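Local coordinates for transcriptional regulator (Pseudomonas aeruginosa, PDB 3E7Q), which probably binds cis-regulatory DNA as a TetR-family transcriptional repressor, working as a dimer of largely helical subunits, at residues 164-167 against 168-172. Residues are numbered along the deposited sequence; the frame is centred on the assembly and turned at random.
Sequences ISLS and ALLDG
L166 and L170 meet one turn apart on helix 159-179, the CG of L166 lying 4.0 Å from CD1 of L170 with the two side chains askew. L170 turns its CG beside its own backbone N (chi1 -76°), over L166 O, and the chain continues toward L166, so that CD1 of L170 also rests 3.4 Å from L166 O. Beneath this leucine pair, L170 N donates to L166 O at 3.1 Å in a nearly straight bond (N-H...O 172°). The leucine side is tightly packed: L92 and F96 of helix 88-99 pack on L166, F95 on L170, and W196 of helix 186-204 also reaches L166. Helix 159-179, in the BetI-type C-terminal region, also meets the second subunit, A168 packing on its L173 and L169 on its S165, consistent with the helical dimer interface of TetR-family regulators. L169 holds its CD2 4.4 Å from CD1 of L166, a looser touch. S167, covered by Y137 and L141 of helix 124-152, spends its hydroxyl within the helix, OG bonding to A163 O, while S167 O accepts D171 N at 2.9 Å, almost in line with C=O (160°). D171 alone is partly exposed; its carboxylate carbon CG stays 3.3 Å from S167 O.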
# COMPACT_ATOMS: atom_id res chain seq x y z
N ILE B 164 8.99 -3.90 -11.91
CA ILE B 164 7.71 -3.93 -11.29
C ILE B 164 7.73 -4.82 -10.03
O ILE B 164 7.16 -4.45 -9.01
CB ILE B 164 6.56 -4.39 -12.27
CG1 ILE B 164 6.29 -3.30 -13.31
CG2 ILE B 164 5.26 -4.87 -11.46
CD1 ILE B 164 5.66 -3.80 -14.62
N SER B 165 8.43 -5.94 -10.07
CA SER B 165 8.49 -6.86 -8.94
C SER B 165 9.21 -6.24 -7.75
O SER B 165 8.75 -6.29 -6.59
CB SER B 165 9.22 -8.14 -9.38
OG SER B 165 9.30 -9.10 -8.32
N LEU B 166 10.39 -5.72 -8.03
CA LEU B 166 11.16 -5.06 -7.02
C LEU B 166 10.45 -3.79 -6.41
O LEU B 166 10.50 -3.60 -5.19
CB LEU B 166 12.57 -4.74 -7.56
CG LEU B 166 13.56 -4.18 -6.52
CD1 LEU B 166 13.71 -5.15 -5.28
CD2 LEU B 166 14.92 -3.84 -7.18
N SER B 167 9.87 -2.93 -7.24
CA SER B 167 9.05 -1.81 -6.74
C SER B 167 7.89 -2.27 -5.87
O SER B 167 7.64 -1.70 -4.83
CB SER B 167 8.46 -0.98 -7.89
OG SER B 167 9.52 -0.54 -8.71
N ALA B 168 7.20 -3.30 -6.30
CA ALA B 168 6.15 -3.90 -5.52
C ALA B 168 6.63 -4.34 -4.12
O ALA B 168 5.99 -4.05 -3.12
CB ALA B 168 5.47 -5.03 -6.32
N LEU B 169 7.78 -5.01 -4.05
CA LEU B 169 8.36 -5.48 -2.79
C LEU B 169 8.69 -4.34 -1.85
O LEU B 169 8.36 -4.40 -0.67
CB LEU B 169 9.60 -6.31 -3.02
CG LEU B 169 10.38 -6.89 -1.80
CD1 LEU B 169 9.47 -7.78 -0.97
CD2 LEU B 169 11.65 -7.65 -2.25
N LEU B 170 9.35 -3.31 -2.38
CA LEU B 170 9.68 -2.07 -1.67
C LEU B 170 8.49 -1.35 -1.14
O LEU B 170 8.46 -1.02 0.04
CB LEU B 170 10.51 -1.11 -2.57
CG LEU B 170 11.95 -1.60 -2.65
CD1 LEU B 170 12.64 -1.19 -3.97
CD2 LEU B 170 12.66 -1.06 -1.43
N ASP B 171 7.49 -1.15 -2.00
CA ASP B 171 6.19 -0.57 -1.62
C ASP B 171 5.53 -1.28 -0.48
O ASP B 171 5.06 -0.65 0.48
CB ASP B 171 5.17 -0.61 -2.79
CG ASP B 171 5.36 0.49 -3.78
OD1 ASP B 171 6.23 1.34 -3.56
OD2 ASP B 171 4.69 0.46 -4.85
N GLY B 172 5.41 -2.61 -0.66
CA GLY B 172 4.82 -3.51 0.34
C GLY B 172 5.52 -3.40 1.65
O GLY B 172 4.89 -3.31 2.68